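Local coordinates for Cow rumen GH26 endo-mannanase (Metagenome, PDB 6UEH), which hydrolyses internal beta-1,4 bonds of mannans, probably including galactomannan, as a family 26 endo-mannanase from the cow rumen, at residues Arg223-Glu226 against Trp227-Arg231; Asp217-Thr220 against Thr221-Val224; Phe135-Phe138 against Ser139-Asp142; Thr413-Phe417 against Val418-Lys422; Asn461-Lys464 against Ser465-Lys468. All blocks are in the same frame, centred on the assembly; numbering follows the deposited sequence.

Each contact is local, between segments that adjoin in sequence. From the N terminus, contact 3 comes first, turning the chain between strand 123-132 of the accessory beta domain and helix 152-164 of the catalytic barrel. Contact 2 then starts helix 220-230, and contact 1 continues it; the two overlap at Arg223 and Val224, their centres about 10 Å apart. Contact 4 ends helix 408-417 ahead of strand 423-429. Contact 5 starts helix 464-471, its nearest atoms about 14 Å or more from every other contact. None is nested in another. Contacts 3 and 4, far apart in sequence, touch in space: Phe138 packs on Leu415 and Val141 on Asn420, joining the linking loop to the barrel.

Contact 1 (Arg223-Glu226 against Trp227-Arg231); sequences RVIE and WVKER
The C-terminal turns of helix 220-230, which connects strands 202-206 and 234-238 in a beta-alpha-beta unit, carry a side-chain link from Glu226 to Arg231, five residues on. NE of Arg231 donates to OE1 of Glu226 at 3.0 Å, in a nearly straight bond (165°) that belongs to a salt bridge. The oxygen uses its syn lone pair and lies near the guanidinium plane, although the carboxylate and guanidinium planes are turned 64° apart. Glu226 reaches this point with CG anti to the backbone N (chi1 -162°) and a further bend at chi2. NH1 of Arg231 has another acidic partner, Glu186, and CZ3 of Trp227 sits over the centre of one guanidinium face, 3.6 Å from its plane. On the other flank, CG of Glu226 is 3.2 Å from OE1 of Glu230; the two carboxylates stand almost perpendicular, and Arg231 probably offsets their like charges. With an alanine here in place of Glu226, NE of Arg231 would probably be left without its carboxylate and the guanidinium less fixed in its rotation. Helical bonds run beneath, among them Lys229 N to Ile225 O at 2.8 Å. The carbonyl O of Glu226 takes Glu230 N at 3.1 Å and, weakly, Arg231 N, as the helix widens into a pi-type turn. Val224 and Trp227 pack on Phe205 and Trp227 NE1 bonds to Ala201 O, on the inward-facing side of a helix laid on the parallel strands of a TIM barrel.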
loop_
_atom_site.group_PDB
_atom_site.type_symbol
_atom_site.label_atom_id
_atom_site.label_comp_id
_atom_site.label_asym_id
_atom_site.label_seq_id
_atom_site.Cartn_x
_atom_site.Cartn_y
_atom_site.Cartn_z
ATOM N N ARG A 223 -14.715 12.382 19.311
ATOM C CA ARG A 223 -15.048 11.046 18.819
ATOM C C ARG A 223 -13.827 10.129 18.814
ATOM O O ARG A 223 -13.956 8.924 19.016
ATOM C CB ARG A 223 -15.668 11.115 17.420
ATOM C CG ARG A 223 -17.097 11.655 17.408
ATOM C CD ARG A 223 -17.767 11.483 16.047
ATOM N NE ARG A 223 -17.013 12.137 14.980
ATOM C CZ ARG A 223 -17.085 13.433 14.700
ATOM N NH1 ARG A 223 -17.876 14.226 15.411
ATOM N NH2 ARG A 223 -16.358 13.940 13.713
ATOM N N VAL A 224 -12.644 10.697 18.592
ATOM C CA VAL A 224 -11.413 9.915 18.669
ATOM C C VAL A 224 -11.194 9.426 20.098
ATOM O O VAL A 224 -10.884 8.256 20.329
ATOM C CB VAL A 224 -10.185 10.725 18.209
ATOM C CG1 VAL A 224 -8.904 9.948 18.479
ATOM C CG2 VAL A 224 -10.297 11.074 16.733
ATOM N N ILE A 225 -11.362 10.336 21.053
ATOM C CA ILE A 225 -11.242 10.005 22.467
ATOM C C ILE A 225 -12.266 8.943 22.862
ATOM O O ILE A 225 -11.937 7.975 23.551
ATOM C CB ILE A 225 -11.423 11.254 23.349
ATOM C CG1 ILE A 225 -10.272 12.234 23.110
ATOM C CG2 ILE A 225 -11.509 10.868 24.819
ATOM C CD1 ILE A 225 -10.411 13.540 23.861
ATOM N N GLU A 226 -13.501 9.125 22.406
ATOM C CA GLU A 226 -14.574 8.180 22.685
ATOM C C GLU A 226 -14.223 6.790 22.159
ATOM O O GLU A 226 -14.369 5.794 22.866
ATOM C CB GLU A 226 -15.889 8.668 22.068
ATOM C CG GLU A 226 -17.145 8.019 22.637
ATOM C CD GLU A 226 -17.447 6.666 22.021
ATOM O OE1 GLU A 226 -16.963 6.395 20.900
ATOM O OE2 GLU A 226 -18.173 5.874 22.659
ATOM N N TRP A 227 -13.751 6.733 20.918
ATOM C CA TRP A 227 -13.427 5.462 20.276
ATOM C C TRP A 227 -12.332 4.716 21.029
ATOM O O TRP A 227 -12.454 3.521 21.297
ATOM C CB TRP A 227 -13.000 5.689 18.823
ATOM C CG TRP A 227 -12.790 4.416 18.057
ATOM C CD1 TRP A 227 -11.595 3.854 17.704
ATOM C CD2 TRP A 227 -13.807 3.539 17.562
ATOM N NE1 TRP A 227 -11.807 2.683 17.016
ATOM C CE2 TRP A 227 -13.158 2.466 16.918
ATOM C CE3 TRP A 227 -15.205 3.555 17.600
ATOM C CZ2 TRP A 227 -13.857 1.426 16.311
ATOM C CZ3 TRP A 227 -15.898 2.520 17.001
ATOM C CH2 TRP A 227 -15.222 1.470 16.365
ATOM N N VAL A 228 -11.269 5.430 21.379
ATOM C CA VAL A 228 -10.114 4.811 22.018
ATOM C C VAL A 228 -10.335 4.562 23.507
ATOM O O VAL A 228 -10.197 3.435 23.979
ATOM C CB VAL A 228 -8.849 5.675 21.839
ATOM C CG1 VAL A 228 -7.690 5.098 22.638
ATOM C CG2 VAL A 228 -8.486 5.791 20.365
ATOM N N LYS A 229 -10.686 5.614 24.239
ATOM C CA LYS A 229 -10.729 5.550 25.696
ATOM C C LYS A 229 -11.986 4.873 26.243
ATOM O O LYS A 229 -11.961 4.304 27.334
ATOM C CB LYS A 229 -10.605 6.959 26.284
ATOM C CG LYS A 229 -9.328 7.684 25.879
ATOM C CD LYS A 229 -8.119 7.196 26.666
ATOM C CE LYS A 229 -8.078 7.820 28.055
ATOM N NZ LYS A 229 -6.908 7.358 28.854
ATOM N N GLU A 230 -13.083 4.929 25.494
ATOM C CA GLU A 230 -14.340 4.377 25.990
ATOM C C GLU A 230 -14.741 3.073 25.304
ATOM O O GLU A 230 -15.363 2.213 25.926
ATOM C CB GLU A 230 -15.462 5.408 25.851
ATOM C CG GLU A 230 -15.284 6.619 26.760
ATOM C CD GLU A 230 -16.487 7.541 26.760
ATOM O OE1 GLU A 230 -17.310 7.453 25.823
ATOM O OE2 GLU A 230 -16.608 8.355 27.700
ATOM N N ARG A 231 -14.385 2.913 24.034
ATOM C CA ARG A 231 -14.741 1.692 23.314
ATOM C C ARG A 231 -13.557 0.747 23.130
ATOM O O ARG A 231 -13.728 -0.387 22.683
ATOM C CB ARG A 231 -15.352 2.034 21.956
ATOM C CG ARG A 231 -16.706 2.703 22.063
ATOM C CD ARG A 231 -17.559 2.419 20.844
ATOM N NE ARG A 231 -17.822 3.628 20.072
ATOM C CZ ARG A 231 -18.621 3.672 19.012
ATOM N NH1 ARG A 231 -18.807 4.816 18.368
ATOM N NH2 ARG A 231 -19.236 2.570 18.598
#

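Contact 2 (Asp217-Thr220 against Thr221-Val224); sequences DDQT and TERV
Gln219 and Arg223 close the first turn of helix 220-230, Arg223 N donating to Gln219 O at 3.1 Å; Val224 N follows with a 2.8 Å bond to Thr220 O. Gln219 is the N-cap, and its positive phi (63°) swings the chain out of the preceding loop into the helix. Two Asx turns lead in: Asp217 OD1 accepts from Gln219 N, and Asp218 OD1 accepts from Thr220 N and, at 2.7 Å, from Thr220 OG1, both reaching it from one face of the carboxylate. A bend at chi3 (-58°) folds the end of Arg223 back over this turn. Its NH1 bonds to Asp218 O at 2.6 Å, with each partner near the plane of the other group, while NH2 adds a weak bond to the same oxygen. Gln219 O and Thr220 CA lie over one face of the guanidinium. A leucine in place of Arg223 would probably leave Asp218 O without these two donors and the carboxylate of Glu175, which NH2 also meets, without this charge partner. Glu222 bends at chi2 so that its carboxylate stacks on the Gln219 amide, the planes 28° apart, with Glu222 CG 3.3 Å from Gln219 OE1. A water donates to both Asp217 OD1 and Glu222 OE1, standing between two like charges. Thr221 OG1 bonds to Gln295 and Glu222 pairs with Arg298, both on helix 280-301, while Thr220 rests on Phe205 of strand 202-206.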
loop_
_atom_site.group_PDB
_atom_site.type_symbol
_atom_site.label_atom_id
_atom_site.label_comp_id
_atom_site.label_asym_id
_atom_site.label_seq_id
_atom_site.Cartn_x
_atom_site.Cartn_y
_atom_site.Cartn_z
ATOM N N ASP A 217 -15.816 23.295 14.496
ATOM C CA ASP A 217 -15.606 22.191 15.430
ATOM C C ASP A 217 -16.554 21.038 15.111
ATOM O O ASP A 217 -17.695 21.032 15.570
ATOM C CB ASP A 217 -15.813 22.671 16.876
ATOM C CG ASP A 217 -15.360 21.650 17.914
ATOM O OD1 ASP A 217 -15.131 20.476 17.559
ATOM O OD2 ASP A 217 -15.245 22.025 19.101
ATOM N N ASP A 218 -16.083 20.064 14.335
ATOM C CA ASP A 218 -16.935 18.937 13.958
ATOM C C ASP A 218 -16.829 17.786 14.956
ATOM O O ASP A 218 -17.268 16.670 14.673
ATOM C CB ASP A 218 -16.613 18.447 12.534
ATOM C CG ASP A 218 -15.190 17.904 12.384
ATOM O OD1 ASP A 218 -14.519 17.601 13.393
ATOM O OD2 ASP A 218 -14.746 17.760 11.224
ATOM N N GLN A 219 -16.230 18.072 16.112
ATOM C CA GLN A 219 -16.154 17.134 17.235
ATOM C C GLN A 219 -15.369 15.857 16.930
ATOM O O GLN A 219 -15.581 14.826 17.571
ATOM C CB GLN A 219 -17.565 16.765 17.711
ATOM C CG GLN A 219 -18.315 17.908 18.378
ATOM C CD GLN A 219 -17.887 18.121 19.817
ATOM O OE1 GLN A 219 -17.868 17.185 20.615
ATOM N NE2 GLN A 219 -17.534 19.356 20.155
ATOM N N THR A 220 -14.458 15.929 15.963
ATOM C CA THR A 220 -13.618 14.784 15.618
ATOM C C THR A 220 -12.786 14.327 16.817
ATOM O O THR A 220 -12.746 13.140 17.131
ATOM C CB THR A 220 -12.676 15.102 14.437
ATOM O OG1 THR A 220 -13.433 15.171 13.222
ATOM C CG2 THR A 220 -11.606 14.024 14.291
ATOM N N THR A 221 -12.141 15.279 17.486
ATOM C CA THR A 221 -11.273 14.980 18.622
ATOM C C THR A 221 -12.018 14.241 19.731
ATOM O O THR A 221 -11.501 13.279 20.299
ATOM C CB THR A 221 -10.646 16.267 19.191
ATOM O OG1 THR A 221 -9.916 16.937 18.155
ATOM C CG2 THR A 221 -9.702 15.945 20.345
ATOM N N GLU A 222 -13.238 14.680 20.026
ATOM C CA GLU A 222 -14.064 14.002 21.018
ATOM C C GLU A 222 -14.388 12.571 20.586
ATOM O O GLU A 222 -14.335 11.649 21.398
ATOM C CB GLU A 222 -15.357 14.780 21.271
ATOM C CG GLU A 222 -15.182 16.038 22.115
ATOM C CD GLU A 222 -14.649 17.224 21.326
ATOM O OE1 GLU A 222 -14.406 17.081 20.109
ATOM O OE2 GLU A 222 -14.479 18.308 21.927
ATOM N N ARG A 223 -14.715 12.382 19.311
ATOM C CA ARG A 223 -15.048 11.046 18.819
ATOM C C ARG A 223 -13.827 10.129 18.814
ATOM O O ARG A 223 -13.956 8.924 19.016
ATOM C CB ARG A 223 -15.668 11.115 17.420
ATOM C CG ARG A 223 -17.097 11.655 17.408
ATOM C CD ARG A 223 -17.767 11.483 16.047
ATOM N NE ARG A 223 -17.013 12.137 14.980
ATOM C CZ ARG A 223 -17.085 13.433 14.700
ATOM N NH1 ARG A 223 -17.876 14.226 15.411
ATOM N NH2 ARG A 223 -16.358 13.940 13.713
ATOM N N VAL A 224 -12.644 10.697 18.592
ATOM C CA VAL A 224 -11.413 9.915 18.669
ATOM C C VAL A 224 -11.194 9.426 20.098
ATOM O O VAL A 224 -10.884 8.256 20.329
ATOM C CB VAL A 224 -10.185 10.725 18.209
ATOM C CG1 VAL A 224 -8.904 9.948 18.479
ATOM C CG2 VAL A 224 -10.297 11.074 16.733
HETATM O O HOH W 1 -13.199 19.202 18.889
#

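Contact 3 (Phe135-Phe138 against Ser139-Asp142); sequences FPDF and SKVD
Asp137 and Ser139 make the shortest polar contact of this turn: Ser139 OG donates to Asp137 OD1 at 2.5 Å, on the syn lone pair of the carboxylate. Ser139 N adds a weak 3.2 Å bond to the same OD1. With CG anti to the backbone N (chi1 -165°), the Asp137 carboxylate reaches along the chain to Ser139. Two backbone bonds tighten the bend. Lys140 N meets Asp137 O at 3.3 Å, well above the carbonyl plane, and Val141 N reaches Phe138 O weakly. Charge plays a smaller part: NZ of Lys140 stays 4.4 Å from Asp137 OD2, beyond a salt bridge, while Lys140 CG lies 3.3 Å from Asp137 OD2. In the packing, Val141 CG2 comes to 3.3 Å from Phe138 O. The buried Phe138 ring takes Pro136 O over one face, meets Tyr165 edge to face and rests on Phe411, and Phe135 stacks with His442. The two overlapping turns belong to the loop between the accessory beta domain and the TIM barrel, with Phe135 and Phe138 both packed against the barrel.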
loop_
_atom_site.group_PDB
_atom_site.type_symbol
_atom_site.label_atom_id
_atom_site.label_comp_id
_atom_site.label_asym_id
_atom_site.label_seq_id
_atom_site.Cartn_x
_atom_site.Cartn_y
_atom_site.Cartn_z
ATOM N N PHE A 135 8.253 -17.161 3.149
ATOM C CA PHE A 135 7.752 -15.810 3.362
ATOM C C PHE A 135 8.606 -15.043 4.364
ATOM O O PHE A 135 9.284 -15.648 5.195
ATOM C CB PHE A 135 6.292 -15.869 3.821
ATOM C CG PHE A 135 5.413 -16.683 2.916
ATOM C CD1 PHE A 135 4.909 -16.138 1.748
ATOM C CD2 PHE A 135 5.106 -17.998 3.225
ATOM C CE1 PHE A 135 4.106 -16.886 0.905
ATOM C CE2 PHE A 135 4.306 -18.752 2.388
ATOM C CZ PHE A 135 3.804 -18.193 1.226
ATOM N N PRO A 136 8.594 -13.702 4.270
ATOM C CA PRO A 136 9.301 -12.856 5.234
ATOM C C PRO A 136 8.856 -13.126 6.665
ATOM O O PRO A 136 7.681 -13.406 6.899
ATOM C CB PRO A 136 8.916 -11.439 4.804
ATOM C CG PRO A 136 8.619 -11.557 3.353
ATOM C CD PRO A 136 7.986 -12.908 3.185
ATOM N N ASP A 137 9.791 -13.061 7.606
ATOM C CA ASP A 137 9.453 -13.188 9.017
ATOM C C ASP A 137 8.861 -11.868 9.504
ATOM O O ASP A 137 9.592 -10.954 9.888
ATOM C CB ASP A 137 10.683 -13.568 9.844
ATOM C CG ASP A 137 10.325 -14.068 11.234
ATOM O OD1 ASP A 137 9.235 -13.722 11.740
ATOM O OD2 ASP A 137 11.137 -14.810 11.826
ATOM N N PHE A 138 7.534 -11.778 9.482
ATOM C CA PHE A 138 6.842 -10.552 9.864
ATOM C C PHE A 138 6.955 -10.277 11.360
ATOM O O PHE A 138 6.908 -9.125 11.791
ATOM C CB PHE A 138 5.366 -10.623 9.461
ATOM C CG PHE A 138 5.146 -10.800 7.985
ATOM C CD1 PHE A 138 5.490 -9.795 7.095
ATOM C CD2 PHE A 138 4.586 -11.965 7.487
ATOM C CE1 PHE A 138 5.286 -9.953 5.736
ATOM C CE2 PHE A 138 4.376 -12.129 6.129
ATOM C CZ PHE A 138 4.728 -11.121 5.253
ATOM N N SER A 139 7.109 -11.336 12.146
ATOM C CA SER A 139 7.186 -11.202 13.597
ATOM C C SER A 139 8.511 -10.590 14.038
ATOM O O SER A 139 8.626 -10.085 15.155
ATOM C CB SER A 139 6.994 -12.563 14.272
ATOM O OG SER A 139 8.081 -13.427 13.986
ATOM N N LYS A 140 9.508 -10.640 13.161
ATOM C CA LYS A 140 10.837 -10.140 13.498
ATOM C C LYS A 140 11.049 -8.698 13.046
ATOM O O LYS A 140 12.135 -8.145 13.209
ATOM C CB LYS A 140 11.916 -11.041 12.895
ATOM C CG LYS A 140 12.177 -12.304 13.702
ATOM C CD LYS A 140 12.673 -11.961 15.101
ATOM C CE LYS A 140 12.739 -13.194 15.988
ATOM N NZ LYS A 140 13.653 -14.233 15.437
ATOM N N VAL A 141 10.012 -8.094 12.476
ATOM C CA VAL A 141 10.064 -6.680 12.129
ATOM C C VAL A 141 10.160 -5.844 13.401
ATOM O O VAL A 141 9.306 -5.948 14.279
ATOM C CB VAL A 141 8.828 -6.239 11.323
ATOM C CG1 VAL A 141 8.863 -4.738 11.077
ATOM C CG2 VAL A 141 8.743 -7.003 10.009
ATOM N N ASP A 142 11.204 -5.029 13.508
ATOM C CA ASP A 142 11.364 -4.173 14.680
ATOM C C ASP A 142 10.345 -3.039 14.646
ATOM O O ASP A 142 10.286 -2.273 13.683
ATOM C CB ASP A 142 12.783 -3.609 14.757
ATOM C CG ASP A 142 12.972 -2.662 15.931
ATOM O OD1 ASP A 142 12.307 -2.852 16.971
ATOM O OD2 ASP A 142 13.783 -1.724 15.814
#

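Contact 4 (Thr413-Phe417 against Val418-Lys422); sequences TLLNF and VENKK
Leu415 and Asn420 both set CG anti to the backbone N (chi1 -177° and -161°), and, with the chain turned back at Glu419, the two side chains lie alongside each other, pointing the same way. CD1 of Leu415 meets Asn420 OD1 at 3.5 Å and CD2 meets Asn420 CB at 3.8 Å, so one aliphatic fork flanks both the amide and the methylene. A reversal of the backbone brings Asn420 back to the last helical turn: Glu419 has a positive phi (55°), as does Asn420. Asn420 N then donates almost straight to Leu415 O at 2.8 Å, while Glu419 N reaches Asn416 O weakly at 3.2 Å. Val418 N supplies weak bonds to Leu414 O and Leu415 O. The first torsion of Val418 puts CG2 between its backbone N and carbonyl carbon, and that methyl packs 3.4 Å from Leu415 O. Within the helix, the carbonyl oxygen of Thr413 lies over one face of the Phe417 ring, and Asn416 turns its ND2 back to Tyr412 O. Leu415 also packs on Phe138 and Ile424, and Val418 on Ile383, so the turn is seated on strands 382-387 and 423-429 as well as on the linking loop. This is a Schellman motif with Glu419 as C-prime residue, ending a barrel helix just before its next strand.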
loop_
_atom_site.group_PDB
_atom_site.type_symbol
_atom_site.label_atom_id
_atom_site.label_comp_id
_atom_site.label_asym_id
_atom_site.label_seq_id
_atom_site.Cartn_x
_atom_site.Cartn_y
_atom_site.Cartn_z
ATOM N N THR A 413 5.837 -5.577 -3.357
ATOM C CA THR A 413 6.588 -4.481 -3.962
ATOM C C THR A 413 6.860 -3.406 -2.909
ATOM O O THR A 413 7.991 -2.929 -2.765
ATOM C CB THR A 413 5.836 -3.862 -5.157
ATOM O OG1 THR A 413 5.723 -4.833 -6.203
ATOM C CG2 THR A 413 6.575 -2.639 -5.689
ATOM N N LEU A 414 5.819 -3.041 -2.166
ATOM C CA LEU A 414 5.947 -2.075 -1.081
ATOM C C LEU A 414 6.848 -2.606 0.030
ATOM O O LEU A 414 7.613 -1.853 0.627
ATOM C CB LEU A 414 4.568 -1.715 -0.520
ATOM C CG LEU A 414 3.645 -0.944 -1.465
ATOM C CD1 LEU A 414 2.274 -0.734 -0.845
ATOM C CD2 LEU A 414 4.271 0.387 -1.838
ATOM N N LEU A 415 6.757 -3.905 0.305
ATOM C CA LEU A 415 7.568 -4.521 1.353
ATOM C C LEU A 415 9.048 -4.415 1.026
ATOM O O LEU A 415 9.862 -4.056 1.875
ATOM C CB LEU A 415 7.168 -5.986 1.556
ATOM C CG LEU A 415 7.879 -6.770 2.665
ATOM C CD1 LEU A 415 6.913 -7.729 3.335
ATOM C CD2 LEU A 415 9.080 -7.533 2.115
ATOM N N ASN A 416 9.392 -4.729 -0.214
ATOM C CA ASN A 416 10.779 -4.660 -0.632
ATOM C C ASN A 416 11.270 -3.220 -0.747
ATOM O O ASN A 416 12.460 -2.961 -0.581
ATOM C CB ASN A 416 10.967 -5.412 -1.946
ATOM C CG ASN A 416 10.894 -6.916 -1.761
ATOM O OD1 ASN A 416 11.836 -7.534 -1.265
ATOM N ND2 ASN A 416 9.770 -7.511 -2.146
ATOM N N PHE A 417 10.353 -2.289 -1.010
ATOM C CA PHE A 417 10.686 -0.864 -1.002
ATOM C C PHE A 417 11.322 -0.467 0.328
ATOM O O PHE A 417 12.365 0.182 0.360
ATOM C CB PHE A 417 9.444 -0.002 -1.249
ATOM C CG PHE A 417 9.162 0.276 -2.701
ATOM C CD1 PHE A 417 10.078 -0.060 -3.684
ATOM C CD2 PHE A 417 7.978 0.892 -3.078
ATOM C CE1 PHE A 417 9.813 0.202 -5.017
ATOM C CE2 PHE A 417 7.709 1.159 -4.407
ATOM C CZ PHE A 417 8.627 0.814 -5.378
ATOM N N VAL A 418 10.686 -0.866 1.424
ATOM C CA VAL A 418 11.177 -0.526 2.754
ATOM C C VAL A 418 12.005 -1.652 3.365
ATOM O O VAL A 418 12.365 -1.590 4.539
ATOM C CB VAL A 418 10.018 -0.184 3.707
ATOM C CG1 VAL A 418 9.276 1.052 3.213
ATOM C CG2 VAL A 418 9.070 -1.368 3.840
ATOM N N GLU A 419 12.303 -2.672 2.562
ATOM C CA GLU A 419 13.102 -3.818 3.004
ATOM C C GLU A 419 12.517 -4.471 4.255
ATOM O O GLU A 419 13.254 -4.850 5.169
ATOM C CB GLU A 419 14.554 -3.400 3.265
ATOM C CG GLU A 419 15.253 -2.772 2.065
ATOM C CD GLU A 419 16.674 -2.331 2.375
ATOM O OE1 GLU A 419 17.204 -2.711 3.443
ATOM O OE2 GLU A 419 17.263 -1.599 1.552
ATOM N N ASN A 420 11.191 -4.588 4.286
ATOM C CA ASN A 420 10.467 -5.176 5.412
ATOM C C ASN A 420 10.820 -4.535 6.759
ATOM O O ASN A 420 10.852 -5.210 7.788
ATOM C CB ASN A 420 10.721 -6.687 5.472
ATOM C CG ASN A 420 9.680 -7.422 6.300
ATOM O OD1 ASN A 420 8.532 -6.990 6.397
ATOM N ND2 ASN A 420 10.080 -8.535 6.903
ATOM N N LYS A 421 11.094 -3.233 6.751
ATOM C CA LYS A 421 11.409 -2.530 7.992
ATOM C C LYS A 421 10.203 -1.759 8.520
ATOM O O LYS A 421 10.209 -1.278 9.654
ATOM C CB LYS A 421 12.595 -1.586 7.790
ATOM C CG LYS A 421 13.873 -2.305 7.396
ATOM C CD LYS A 421 15.097 -1.447 7.636
ATOM C CE LYS A 421 16.359 -2.176 7.203
ATOM N NZ LYS A 421 16.422 -3.554 7.767
ATOM N N LYS A 422 9.171 -1.642 7.690
ATOM C CA LYS A 422 7.925 -1.000 8.093
ATOM C C LYS A 422 6.743 -1.916 7.788
ATOM O O LYS A 422 6.747 -2.637 6.790
ATOM C CB LYS A 422 7.743 0.345 7.379
ATOM C CG LYS A 422 8.947 1.277 7.449
ATOM C CD LYS A 422 9.227 1.752 8.865
ATOM C CE LYS A 422 10.482 2.613 8.910
ATOM N NZ LYS A 422 10.775 3.131 10.276
#

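Contact 5 (Asn461-Lys464 against Ser465-Lys468); sequences NNAK and SDLK
Ala463 O accepts from Leu467 N at 2.9 Å, lying in the carbonyl plane, and Lys464 O accepts from Lys468 N at 3.0 Å in an almost straight bond (168°). These are the opening bonds of helix 464-471, with Ala463 at the N-cap. Alanine brings no side-chain acceptor to the first-turn amides; a water instead meets the backbone N of the residue, accepting from Ala463 N at 2.8 Å and donating to Asp466 OD2 at 2.7 Å. The water thus bridges the third helical residue to the N-cap amide. Asp466 is turned toward it by a chi1 of -69°, which keeps CG beside its own backbone N, and Asp466 OD2 also lies 3.6 Å from CB of Ala463; the negative carboxylate near the helix start probably also suits the helix dipole. The next amide, Lys464 N, bonds to Glu459. Before the cap, Asn462 is held by its amide, OD1 taking Ile432 N and ND2 giving to Phe455 O and Asp430 O. In the packing, CG of Leu467 lies 4.0 Å from Asn462 CB, the leucine fork set against that methylene. Leu467 further packs on Ile432, Ile456 and Leu195, the last on helix 187-196, which Lys464 and Lys468 also touch. Farther along the helix, the Lys468 chain bends at chi3 and curls past the carbonyl of Lys464, its CG 3.3 Å and its CE 3.7 Å from Lys464 O.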
loop_
_atom_site.group_PDB
_atom_site.type_symbol
_atom_site.label_atom_id
_atom_site.label_comp_id
_atom_site.label_asym_id
_atom_site.label_seq_id
_atom_site.Cartn_x
_atom_site.Cartn_y
_atom_site.Cartn_z
ATOM N N ASN A 461 -19.392 -2.312 -4.062
ATOM C CA ASN A 461 -18.053 -2.161 -3.509
ATOM C C ASN A 461 -17.709 -3.292 -2.548
ATOM O O ASN A 461 -16.642 -3.899 -2.643
ATOM C CB ASN A 461 -17.920 -0.814 -2.802
ATOM C CG ASN A 461 -17.852 0.345 -3.772
ATOM O OD1 ASN A 461 -17.089 0.313 -4.738
ATOM N ND2 ASN A 461 -18.661 1.371 -3.529
ATOM N N ASN A 462 -18.613 -3.565 -1.614
ATOM C CA ASN A 462 -18.442 -4.682 -0.691
ATOM C C ASN A 462 -19.741 -5.459 -0.521
ATOM O O ASN A 462 -20.713 -4.947 0.036
ATOM C CB ASN A 462 -17.942 -4.192 0.673
ATOM C CG ASN A 462 -16.473 -3.805 0.655
ATOM O OD1 ASN A 462 -15.591 -4.667 0.627
ATOM N ND2 ASN A 462 -16.201 -2.504 0.681
ATOM N N ALA A 463 -19.753 -6.695 -1.012
ATOM C CA ALA A 463 -20.927 -7.554 -0.901
ATOM C C ALA A 463 -21.165 -7.947 0.551
ATOM O O ALA A 463 -20.218 -8.120 1.316
ATOM C CB ALA A 463 -20.764 -8.794 -1.768
ATOM N N LYS A 464 -22.433 -8.097 0.922
ATOM C CA LYS A 464 -22.787 -8.458 2.292
ATOM C C LYS A 464 -22.220 -9.819 2.695
ATOM O O LYS A 464 -21.767 -9.994 3.825
ATOM C CB LYS A 464 -24.306 -8.448 2.473
ATOM C CG LYS A 464 -24.923 -7.059 2.428
ATOM C CD LYS A 464 -26.425 -7.118 2.634
ATOM C CE LYS A 464 -27.043 -5.730 2.607
ATOM N NZ LYS A 464 -28.518 -5.790 2.798
ATOM N N SER A 465 -22.241 -10.778 1.773
ATOM C CA SER A 465 -21.739 -12.117 2.073
ATOM C C SER A 465 -20.237 -12.090 2.346
ATOM O O SER A 465 -19.749 -12.797 3.231
ATOM C CB SER A 465 -22.058 -13.088 0.931
ATOM O OG SER A 465 -21.443 -12.692 -0.281
ATOM N N ASP A 466 -19.509 -11.262 1.601
ATOM C CA ASP A 466 -18.069 -11.122 1.804
ATOM C C ASP A 466 -17.757 -10.384 3.101
ATOM O O ASP A 466 -16.813 -10.734 3.813
ATOM C CB ASP A 466 -17.425 -10.392 0.625
ATOM C CG ASP A 466 -17.439 -11.214 -0.645
ATOM O OD1 ASP A 466 -17.202 -12.439 -0.564
ATOM O OD2 ASP A 466 -17.693 -10.637 -1.724
ATOM N N LEU A 467 -18.546 -9.357 3.400
ATOM C CA LEU A 467 -18.374 -8.601 4.637
ATOM C C LEU A 467 -18.531 -9.512 5.847
ATOM O O LEU A 467 -17.693 -9.513 6.750
ATOM C CB LEU A 467 -19.373 -7.445 4.711
ATOM C CG LEU A 467 -18.993 -6.199 3.909
ATOM C CD1 LEU A 467 -20.136 -5.195 3.884
ATOM C CD2 LEU A 467 -17.738 -5.567 4.488
ATOM N N LYS A 468 -19.602 -10.297 5.850
ATOM C CA LYS A 468 -19.866 -11.215 6.951
ATOM C C LYS A 468 -18.767 -12.267 7.063
ATOM O O LYS A 468 -18.351 -12.628 8.166
ATOM C CB LYS A 468 -21.229 -11.888 6.775
ATOM C CG LYS A 468 -22.402 -10.929 6.876
ATOM C CD LYS A 468 -23.734 -11.661 6.850
ATOM C CE LYS A 468 -23.930 -12.400 5.541
ATOM N NZ LYS A 468 -25.261 -13.072 5.476
HETATM O O HOH W 2 -17.341 -7.947 -1.548
#